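PDB 3EO7: putative Nitroreductase from Anabaena variabilis ATCC 29413, which binds flavin mononucleotide and, as a member of the nitroreductase family, probably acts as an FMN-dependent oxidoreductase. Local coordinates for residues A[142-145]-A[146-150]. Residues are numbered along the deposited sequence; the frame is centred on the assembly and turned at random.
Sequences DVWQ and SLQEA
Trp-144 and Gln-148, one helical turn apart, form the close-packed side of the short helix 144-150. The Gln-148 chain crosses the indole at about a right angle, with OE1 3.6 Å from CD1 of Trp-144 and the amide plane turned 48° from the ring. The same pair is tied through the backbone, Gln-148 N donating to Trp-144 O at 2.8 Å. The far end of the indole only grazes Leu-147, and NE1 of the buried Trp-144 donates to the carbonyl of Leu-157.

Val-143 O, just before the helix, starts the i to i+4 backbone ladder by accepting from Leu-147 N (3.1 Å). Ser-146 OG lies 2.5 Å from Val-143 O, unusually short and in one of two modelled conformers, leaving that bond doubtful.

The solvent side is looser: the extended chains of Gln-145 (CG anti to the backbone N, chi1 -176°) and Glu-149 converge, NE2 donating almost straight to OE2 at 3.1 Å from above the carboxylate plane.

Away from the FMN site, this helix of the nitroreductase-family region rests Val-143, Trp-144 and Leu-147 on Val-114 of strand 109-115, while Leu-157 of helix 155-159 and Leu-221 of helix 215-222 also pack against Leu-147.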
ATOM      1  N   ASP A 142      19.703  13.022 -19.242  0.50 27.93           N
ATOM      2  CA  ASP A 142      18.681  13.851 -18.597  0.50 26.69           C
ATOM      3  C   ASP A 142      17.312  13.409 -19.072  0.50 26.02           C
ATOM      4  O   ASP A 142      16.895  13.707 -20.197  0.50 24.14           O
ATOM      5  CB  ASP A 142      18.854  15.348 -18.817  0.50 29.83           C
ATOM      6  CG  ASP A 142      18.068  16.155 -17.795  0.50 31.66           C
ATOM      7  OD1 ASP A 142      18.279  15.922 -16.583  0.50 33.43           O
ATOM      8  OD2 ASP A 142      17.256  17.016 -18.173  0.50 34.25           O
ATOM      9  N   VAL A 143      16.602  12.759 -18.158  1.00 22.44           N
ATOM     10  CA  VAL A 143      15.312  12.133 -18.404  1.00 21.26           C
ATOM     11  C   VAL A 143      14.155  12.908 -17.764  1.00 16.17           C
ATOM     12  O   VAL A 143      12.989  12.532 -17.930  1.00 18.25           O
ATOM     13  CB  VAL A 143      15.281  10.704 -17.813  1.00 22.00           C
ATOM     14  CG1 VAL A 143      16.359   9.787 -18.459  1.00 23.77           C
ATOM     15  CG2 VAL A 143      15.437  10.733 -16.294  1.00 18.89           C
ATOM     16  N   TRP A 144      14.457  14.004 -17.071  1.00 16.84           N
ATOM     17  CA  TRP A 144      13.420  14.700 -16.296  1.00 16.63           C
ATOM     18  C   TRP A 144      12.263  15.213 -17.155  1.00 17.27           C
ATOM     19  O   TRP A 144      11.085  15.002 -16.810  1.00 16.38           O
ATOM     20  CB  TRP A 144      14.028  15.836 -15.459  1.00 17.47           C
ATOM     21  CG  TRP A 144      13.187  16.222 -14.306  1.00 16.07           C
ATOM     22  CD1 TRP A 144      12.377  17.295 -14.213  1.00 17.05           C
ATOM     23  CD2 TRP A 144      13.028  15.490 -13.090  1.00 16.55           C
ATOM     24  NE1 TRP A 144      11.760  17.321 -12.998  1.00 19.10           N
ATOM     25  CE2 TRP A 144      12.147  16.217 -12.283  1.00 17.14           C
ATOM     26  CE3 TRP A 144      13.582  14.313 -12.590  1.00 17.53           C
ATOM     27  CZ2 TRP A 144      11.803  15.813 -10.996  1.00 19.51           C
ATOM     28  CZ3 TRP A 144      13.237  13.910 -11.320  1.00 16.80           C
ATOM     29  CH2 TRP A 144      12.349  14.651 -10.538  1.00 19.35           C
ATOM     30  N   GLN A 145      12.583  15.869 -18.267  1.00 17.96           N
ATOM     31  CA  GLN A 145      11.535  16.370 -19.135  1.00 18.73           C
ATOM     32  C   GLN A 145      10.617  15.248 -19.634  1.00 16.00           C
ATOM     33  O   GLN A 145       9.390  15.437 -19.701  1.00 16.03           O
ATOM     34  CB  GLN A 145      12.087  17.199 -20.284  1.00 19.67           C
ATOM     35  CG  GLN A 145      10.965  17.795 -21.105  1.00 22.25           C
ATOM     36  CD  GLN A 145      11.446  18.791 -22.104  1.00 34.90           C
ATOM     37  OE1 GLN A 145      12.361  19.566 -21.831  1.00 35.81           O
ATOM     38  NE2 GLN A 145      10.820  18.795 -23.272  1.00 37.14           N
ATOM     39  N   SER A 146      11.193  14.096 -19.977  0.50 17.74           N
ATOM     40  CA  SER A 146      10.389  12.940 -20.411  0.50 17.66           C
ATOM     41  C   SER A 146       9.435  12.493 -19.288  0.50 17.91           C
ATOM     42  O   SER A 146       8.291  12.098 -19.543  0.50 17.23           O
ATOM     43  CB  SER A 146      11.261  11.769 -20.899  0.50 19.18           C
ATOM     44  OG  SER A 146      12.091  11.235 -19.876  0.50 21.66           O
ATOM     45  N   LEU A 147       9.908  12.551 -18.047  1.00 17.14           N
ATOM     46  CA  LEU A 147       9.077  12.193 -16.905  1.00 15.54           C
ATOM     47  C   LEU A 147       7.969  13.231 -16.740  1.00 15.08           C
ATOM     48  O   LEU A 147       6.817  12.886 -16.483  1.00 14.60           O
ATOM     49  CB  LEU A 147       9.911  12.046 -15.622  1.00 17.20           C
ATOM     50  CG  LEU A 147       9.089  11.583 -14.396  1.00 17.78           C
ATOM     51  CD1 LEU A 147       8.312  10.246 -14.639  1.00 15.50           C
ATOM     52  CD2 LEU A 147      10.055  11.470 -13.210  1.00 17.27           C
ATOM     53  N   GLN A 148       8.316  14.503 -16.896  1.00 15.65           N
ATOM     54  CA  GLN A 148       7.323  15.553 -16.835  1.00 16.13           C
ATOM     55  C   GLN A 148       6.243  15.355 -17.899  1.00 16.45           C
ATOM     56  O   GLN A 148       5.085  15.364 -17.578  1.00 15.10           O
ATOM     57  CB  GLN A 148       7.984  16.920 -16.986  1.00 14.45           C
ATOM     58  CG  GLN A 148       8.805  17.348 -15.768  1.00 17.84           C
ATOM     59  CD  GLN A 148       9.469  18.673 -15.963  1.00 20.21           C
ATOM     60  OE1 GLN A 148      10.399  18.815 -16.800  1.00 15.43           O
ATOM     61  NE2 GLN A 148       9.001  19.687 -15.204  1.00 19.15           N
ATOM     62  N   GLU A 149       6.626  15.103 -19.144  1.00 16.83           N
ATOM     63  CA  GLU A 149       5.630  14.902 -20.217  1.00 16.20           C
ATOM     64  C   GLU A 149       4.713  13.692 -19.903  1.00 15.50           C
ATOM     65  O   GLU A 149       3.473  13.747 -20.056  1.00 15.80           O
ATOM     66  CB  GLU A 149       6.354  14.727 -21.562  1.00 18.30           C
ATOM     67  CG  GLU A 149       7.035  16.000 -22.035  1.00 23.48           C
ATOM     68  CD  GLU A 149       8.066  15.781 -23.145  1.00 28.53           C
ATOM     69  OE1 GLU A 149       8.533  14.639 -23.336  1.00 35.10           O
ATOM     70  OE2 GLU A 149       8.453  16.782 -23.788  1.00 33.67           O
ATOM     71  N   ALA A 150       5.324  12.621 -19.407  1.00 16.52           N
ATOM     72  CA  ALA A 150       4.610  11.398 -19.077  1.00 16.41           C
ATOM     73  C   ALA A 150       3.631  11.616 -17.935  1.00 16.55           C
ATOM     74  O   ALA A 150       2.626  10.924 -17.840  1.00 17.62           O
ATOM     75  CB  ALA A 150       5.595  10.268 -18.726  1.00 15.41           C
TER
HETATM   76  O   HOH W   1      14.025  13.984 -20.918  1.00 24.03           O